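Lectin 2 (Agrocybe aegerita, PDB 4TQJ) binds glycans that end in a non-reducing terminal N-acetylglucosamine, recognising that sugar specifically. Local coordinates at residues R171-L185 and V188-G202. The protein carries 1 engineered substitution. Sequence-based numbering, arbitrary orientation.
Sequences RHLRFLADVTGNGHL and VGFGDKHVFISRNNG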
loop_
_atom_site.group_PDB
_atom_site.type_symbol
_atom_site.label_atom_id
_atom_site.label_comp_id
_atom_site.label_asym_id
_atom_site.label_seq_id
_atom_site.Cartn_x
_atom_site.Cartn_y
_atom_site.Cartn_z
ATOM N N ARG A 171 -36.718 -10.890 1.434
ATOM C CA ARG A 171 -37.193 -11.477 0.194
ATOM C C ARG A 171 -36.283 -11.264 -1.022
ATOM O O ARG A 171 -36.211 -12.119 -1.903
ATOM C CB ARG A 171 -38.604 -10.952 -0.113
ATOM C CG ARG A 171 -39.657 -11.414 0.894
ATOM C CD ARG A 171 -41.051 -10.845 0.620
ATOM N NE ARG A 171 -41.526 -11.158 -0.722
ATOM C CZ ARG A 171 -42.086 -12.314 -1.078
ATOM N NH1 ARG A 171 -42.233 -13.289 -0.192
ATOM N NH2 ARG A 171 -42.485 -12.496 -2.332
ATOM N N HIS A 172 -35.582 -10.139 -1.040
ATOM C CA HIS A 172 -34.922 -9.630 -2.245
ATOM C C HIS A 172 -33.467 -9.253 -1.989
ATOM O O HIS A 172 -33.058 -9.092 -0.840
ATOM C CB HIS A 172 -35.693 -8.406 -2.754
ATOM C CG HIS A 172 -37.176 -8.622 -2.807
ATOM N ND1 HIS A 172 -38.073 -7.794 -2.167
ATOM C CD2 HIS A 172 -37.911 -9.603 -3.382
ATOM C CE1 HIS A 172 -39.301 -8.244 -2.364
ATOM N NE2 HIS A 172 -39.230 -9.340 -3.098
ATOM N N LEU A 173 -32.702 -9.105 -3.068
ATOM C CA LEU A 173 -31.299 -8.720 -2.991
ATOM C C LEU A 173 -31.028 -7.524 -3.888
ATOM O O LEU A 173 -31.526 -7.456 -5.006
ATOM C CB LEU A 173 -30.402 -9.876 -3.434
ATOM C CG LEU A 173 -30.532 -11.158 -2.597
ATOM C CD1 LEU A 173 -29.917 -12.321 -3.351
ATOM C CD2 LEU A 173 -29.874 -10.975 -1.221
ATOM N N ARG A 174 -30.225 -6.585 -3.404
ATOM C CA ARG A 174 -29.885 -5.428 -4.210
ATOM C C ARG A 174 -28.387 -5.186 -4.160
ATOM O O ARG A 174 -27.839 -4.911 -3.102
ATOM C CB ARG A 174 -30.675 -4.196 -3.751
ATOM C CG ARG A 174 -32.146 -4.208 -4.234
ATOM C CD ARG A 174 -33.027 -3.289 -3.386
ATOM N NE ARG A 174 -33.160 -3.815 -2.030
ATOM C CZ ARG A 174 -33.804 -3.209 -1.035
ATOM N NH1 ARG A 174 -34.386 -2.032 -1.220
ATOM N NH2 ARG A 174 -33.850 -3.781 0.157
ATOM N N PHE A 175 -27.745 -5.299 -5.319
ATOM C CA PHE A 175 -26.293 -5.207 -5.425
ATOM C C PHE A 175 -25.916 -4.127 -6.437
ATOM O O PHE A 175 -26.757 -3.642 -7.182
ATOM C CB PHE A 175 -25.690 -6.535 -5.912
ATOM C CG PHE A 175 -25.998 -7.737 -5.049
ATOM C CD1 PHE A 175 -25.944 -9.014 -5.606
ATOM C CD2 PHE A 175 -26.283 -7.614 -3.700
ATOM C CE1 PHE A 175 -26.195 -10.140 -4.844
ATOM C CE2 PHE A 175 -26.533 -8.741 -2.929
ATOM C CZ PHE A 175 -26.484 -10.007 -3.507
ATOM N N LEU A 176 -24.638 -3.776 -6.479
ATOM C CA LEU A 176 -24.126 -2.866 -7.490
ATOM C C LEU A 176 -23.001 -3.596 -8.206
ATOM O O LEU A 176 -22.146 -4.179 -7.568
ATOM C CB LEU A 176 -23.599 -1.586 -6.855
ATOM C CG LEU A 176 -24.570 -0.736 -6.027
ATOM C CD1 LEU A 176 -23.799 0.367 -5.274
ATOM C CD2 LEU A 176 -25.677 -0.159 -6.905
ATOM N N ALA A 177 -23.032 -3.597 -9.531
ATOM C CA ALA A 177 -22.016 -4.276 -10.319
ATOM C C ALA A 177 -22.082 -3.768 -11.742
ATOM O O ALA A 177 -23.130 -3.346 -12.200
ATOM C CB ALA A 177 -22.241 -5.785 -10.292
ATOM N N ASP A 178 -20.964 -3.819 -12.450
ATOM C CA ASP A 178 -20.992 -3.481 -13.860
ATOM C C ASP A 178 -21.432 -4.697 -14.656
ATOM O O ASP A 178 -20.659 -5.643 -14.829
ATOM C CB ASP A 178 -19.618 -3.017 -14.342
ATOM C CG ASP A 178 -19.656 -2.507 -15.765
ATOM O OD1 ASP A 178 -20.770 -2.372 -16.309
ATOM O OD2 ASP A 178 -18.583 -2.245 -16.336
ATOM N N VAL A 179 -22.683 -4.677 -15.114
ATOM C CA VAL A 179 -23.202 -5.739 -15.968
ATOM C C VAL A 179 -23.335 -5.261 -17.418
ATOM O O VAL A 179 -23.335 -6.073 -18.340
ATOM C CB VAL A 179 -24.568 -6.259 -15.478
ATOM C CG1 VAL A 179 -24.465 -6.804 -14.062
ATOM C CG2 VAL A 179 -25.610 -5.156 -15.527
ATOM N N THR A 180 -23.444 -3.948 -17.629
ATOM C CA THR A 180 -23.608 -3.427 -18.994
ATOM C C THR A 180 -22.297 -3.386 -19.757
ATOM O O THR A 180 -22.295 -3.317 -20.984
ATOM C CB THR A 180 -24.193 -2.008 -19.032
ATOM O OG1 THR A 180 -23.271 -1.094 -18.428
ATOM C CG2 THR A 180 -25.539 -1.949 -18.321
ATOM N N GLY A 181 -21.183 -3.402 -19.033
ATOM C CA GLY A 181 -19.870 -3.363 -19.651
ATOM C C GLY A 181 -19.324 -1.975 -19.951
ATOM O O GLY A 181 -18.439 -1.834 -20.792
ATOM N N ASN A 182 -19.834 -0.945 -19.276
ATOM C CA ASN A 182 -19.363 0.423 -19.537
ATOM C C ASN A 182 -18.452 0.965 -18.443
ATOM O O ASN A 182 -18.217 2.171 -18.368
ATOM C CB ASN A 182 -20.537 1.385 -19.783
ATOM C CG ASN A 182 -21.329 1.678 -18.521
ATOM O OD1 ASN A 182 -21.158 1.017 -17.504
ATOM N ND2 ASN A 182 -22.208 2.670 -18.588
ATOM N N GLY A 183 -17.941 0.069 -17.601
ATOM C CA GLY A 183 -17.014 0.442 -16.553
ATOM C C GLY A 183 -17.673 0.997 -15.301
ATOM O O GLY A 183 -17.026 1.109 -14.259
ATOM N N HIS A 184 -18.950 1.351 -15.404
ATOM C CA HIS A 184 -19.681 1.962 -14.301
ATOM C C HIS A 184 -20.566 0.950 -13.575
ATOM O O HIS A 184 -21.080 0.005 -14.183
ATOM C CB HIS A 184 -20.534 3.129 -14.809
ATOM C CG HIS A 184 -19.739 4.338 -15.202
ATOM N ND1 HIS A 184 -18.842 4.333 -16.252
ATOM C CD2 HIS A 184 -19.702 5.587 -14.681
ATOM C CE1 HIS A 184 -18.287 5.528 -16.359
ATOM N NE2 HIS A 184 -18.793 6.307 -15.419
ATOM N N LEU A 185 -20.760 1.160 -12.274
ATOM C CA LEU A 185 -21.559 0.240 -11.464
ATOM C C LEU A 185 -23.058 0.364 -11.725
ATOM O O LEU A 185 -23.636 1.428 -11.536
ATOM C CB LEU A 185 -21.290 0.479 -9.986
ATOM C CG LEU A 185 -19.898 0.095 -9.492
ATOM C CD1 LEU A 185 -19.726 0.519 -8.048
ATOM C CD2 LEU A 185 -19.668 -1.394 -9.649
ATOM N N VAL A 188 -28.267 -4.055 -9.636
ATOM C CA VAL A 188 -28.757 -5.396 -9.892
ATOM C C VAL A 188 -29.687 -5.792 -8.759
ATOM O O VAL A 188 -29.246 -5.924 -7.621
ATOM C CB VAL A 188 -27.611 -6.407 -9.937
ATOM C CG1 VAL A 188 -28.168 -7.799 -10.168
ATOM C CG2 VAL A 188 -26.602 -6.022 -11.021
ATOM N N GLY A 189 -30.963 -5.999 -9.071
ATOM C CA GLY A 189 -31.937 -6.350 -8.054
ATOM C C GLY A 189 -32.640 -7.678 -8.290
ATOM O O GLY A 189 -33.209 -7.903 -9.356
ATOM N N PHE A 190 -32.596 -8.559 -7.291
ATOM C CA PHE A 190 -33.289 -9.841 -7.362
ATOM C C PHE A 190 -34.651 -9.645 -6.715
ATOM O O PHE A 190 -34.763 -9.655 -5.498
ATOM C CB PHE A 190 -32.506 -10.929 -6.614
ATOM C CG PHE A 190 -31.167 -11.248 -7.222
ATOM C CD1 PHE A 190 -30.946 -12.480 -7.841
ATOM C CD2 PHE A 190 -30.128 -10.324 -7.176
ATOM C CE1 PHE A 190 -29.725 -12.776 -8.394
ATOM C CE2 PHE A 190 -28.888 -10.610 -7.737
ATOM C CZ PHE A 190 -28.685 -11.836 -8.353
ATOM N N GLY A 191 -35.672 -9.432 -7.533
ATOM C CA GLY A 191 -37.004 -9.121 -7.038
ATOM C C GLY A 191 -37.885 -10.333 -6.777
ATOM O O GLY A 191 -37.411 -11.401 -6.368
ATOM N N ASP A 192 -39.186 -10.174 -6.995
ATOM C CA ASP A 192 -40.100 -11.276 -6.764
ATOM C C ASP A 192 -40.052 -12.271 -7.922
ATOM O O ASP A 192 -39.811 -13.458 -7.713
ATOM C CB ASP A 192 -41.527 -10.763 -6.527
ATOM C CG ASP A 192 -41.734 -10.237 -5.118
ATOM O OD1 ASP A 192 -41.196 -10.829 -4.152
ATOM O OD2 ASP A 192 -42.433 -9.219 -4.965
ATOM N N LYS A 193 -40.251 -11.779 -9.142
ATOM C CA LYS A 193 -40.311 -12.651 -10.304
ATOM C C LYS A 193 -39.184 -12.459 -11.327
ATOM O O LYS A 193 -39.110 -13.206 -12.288
ATOM C CB LYS A 193 -41.692 -12.535 -10.962
ATOM C CG LYS A 193 -42.823 -12.562 -9.917
ATOM C CD LYS A 193 -44.024 -13.342 -10.384
ATOM C CE LYS A 193 -43.623 -14.693 -10.931
ATOM N NZ LYS A 193 -44.219 -15.830 -10.182
ATOM N N HIS A 194 -38.291 -11.486 -11.109
ATOM C CA HIS A 194 -37.199 -11.255 -12.051
ATOM C C HIS A 194 -35.970 -10.639 -11.397
ATOM O O HIS A 194 -36.089 -9.900 -10.433
ATOM C CB HIS A 194 -37.600 -10.272 -13.157
ATOM C CG HIS A 194 -38.968 -10.489 -13.725
ATOM N ND1 HIS A 194 -39.216 -11.392 -14.732
ATOM C CD2 HIS A 194 -40.150 -9.884 -13.458
ATOM C CE1 HIS A 194 -40.499 -11.351 -15.050
ATOM N NE2 HIS A 194 -41.086 -10.438 -14.297
ATOM N N VAL A 195 -34.799 -10.928 -11.952
ATOM C CA VAL A 195 -33.622 -10.107 -11.685
ATOM C C VAL A 195 -33.767 -8.888 -12.582
ATOM O O VAL A 195 -34.014 -9.029 -13.781
ATOM C CB VAL A 195 -32.309 -10.846 -12.019
ATOM C CG1 VAL A 195 -31.091 -9.942 -11.749
ATOM C CG2 VAL A 195 -32.202 -12.150 -11.236
ATOM N N PHE A 196 -33.656 -7.698 -11.995
ATOM C CA PHE A 196 -33.788 -6.449 -12.733
ATOM C C PHE A 196 -32.424 -5.779 -12.781
ATOM O O PHE A 196 -31.634 -5.909 -11.846
ATOM C CB PHE A 196 -34.748 -5.469 -12.023
ATOM C CG PHE A 196 -36.200 -5.896 -12.011
ATOM C CD1 PHE A 196 -37.031 -5.617 -13.093
ATOM C CD2 PHE A 196 -36.741 -6.548 -10.907
ATOM C CE1 PHE A 196 -38.381 -5.994 -13.086
ATOM C CE2 PHE A 196 -38.084 -6.927 -10.892
ATOM C CZ PHE A 196 -38.906 -6.649 -11.984
ATOM N N ILE A 197 -32.158 -5.047 -13.851
ATOM C CA ILE A 197 -30.977 -4.195 -13.931
ATOM C C ILE A 197 -31.421 -2.759 -14.176
ATOM O O ILE A 197 -32.359 -2.523 -14.936
ATOM C CB ILE A 197 -30.064 -4.591 -15.102
ATOM C CG1 ILE A 197 -29.646 -6.056 -15.010
ATOM C CG2 ILE A 197 -28.832 -3.671 -15.166
ATOM C CD1 ILE A 197 -28.773 -6.371 -13.832
ATOM N N SER A 198 -30.767 -1.805 -13.518
ATOM C CA SER A 198 -30.848 -0.406 -13.922
ATOM C C SER A 198 -29.465 0.050 -14.318
ATOM O O SER A 198 -28.564 0.110 -13.476
ATOM C CB SER A 198 -31.353 0.483 -12.795
ATOM O OG SER A 198 -32.751 0.413 -12.719
ATOM N N ARG A 199 -29.307 0.375 -15.594
ATOM C CA ARG A 199 -28.006 0.712 -16.144
ATOM C C ARG A 199 -27.549 2.048 -15.608
ATOM O O ARG A 199 -28.307 3.017 -15.595
ATOM C CB ARG A 199 -28.077 0.804 -17.670
ATOM C CG ARG A 199 -28.974 -0.232 -18.309
ATOM C CD ARG A 199 -29.261 0.094 -19.774
ATOM N NE ARG A 199 -28.128 -0.252 -20.627
ATOM C CZ ARG A 199 -27.897 -1.475 -21.092
ATOM N NH1 ARG A 199 -28.727 -2.469 -20.786
ATOM N NH2 ARG A 199 -26.836 -1.705 -21.859
ATOM N N ASN A 200 -26.300 2.088 -15.173
ATOM C CA ASN A 200 -25.643 3.334 -14.834
ATOM C C ASN A 200 -25.233 4.014 -16.127
ATOM O O ASN A 200 -24.434 3.478 -16.885
ATOM C CB ASN A 200 -24.420 3.044 -13.969
ATOM C CG ASN A 200 -23.728 4.296 -13.486
ATOM O OD1 ASN A 200 -23.707 5.321 -14.167
ATOM N ND2 ASN A 200 -23.134 4.209 -12.315
ATOM N N ASN A 201 -25.799 5.183 -16.402
ATOM C CA ASN A 201 -25.532 5.848 -17.671
ATOM C C ASN A 201 -24.120 6.413 -17.777
ATOM O O ASN A 201 -23.595 6.562 -18.878
ATOM C CB ASN A 201 -26.587 6.920 -17.964
ATOM C CG ASN A 201 -27.921 6.317 -18.348
ATOM O OD1 ASN A 201 -27.979 5.404 -19.172
ATOM N ND2 ASN A 201 -28.993 6.794 -17.729
ATOM N N GLY A 202 -23.512 6.702 -16.630
ATOM C CA GLY A 202 -22.177 7.277 -16.577
ATOM C C GLY A 202 -22.171 8.656 -15.942
ATOM O O GLY A 202 -21.156 9.110 -15.395
HETATM O O HOH W 1 -35.676 -12.801 -4.702
HETATM O O HOH W 2 -42.584 -8.915 -2.436
HETATM O O HOH W 3 -21.961 4.625 -20.714
HETATM O O HOH W 4 -18.380 8.778 -16.110
#
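Val188 pairs with Phe175 through two nearly straight backbone hydrogen bonds, and its CG2 meets Val179 CG1 at 3.8 Å. Gly189 faces Arg174 as a non-hydrogen-bonded pair, its CA 3.3 Å from Leu173 O in a CA-H...O contact. Phe190 is the next hydrogen-bonded partner, of Leu173, whose CD1 lies over one face of its ring; the ring itself meets that of Phe175 obliquely, planes 59° apart, and both side chains face strand 230-233 of the neighbouring sheet. At the turn, Asp192 OD1 accepts from His172 NE2 (2.7 Å) and from Arg171 NH2 (2.8 Å, a salt bridge), the two donors arriving from opposite faces of the carboxylate; the bend in the Arg171 chain (chi3 56°) turns its guanidinium toward this oxygen. On the following strand Ile197 CG2 touches Val179 CG2 at 3.6 Å. Farther along, Thr180 CG2 sits centrally over the Arg199 guanidinium. Asn200 is held by three bonds: its backbone O accepts from Asn182 ND2, and its ND2 donates to Leu185 O at 2.9 Å and to Ile123 O outside the two segments. Gly202 CA finally packs over the His184 ring, 26° off its normal, a CH-pi contact. Antiparallel strands in consecutive order, within a chain built from a series of similar, mostly four-stranded sheets, are consistent with one blade of a beta-propeller, as is the FG-GAP-like repeat here.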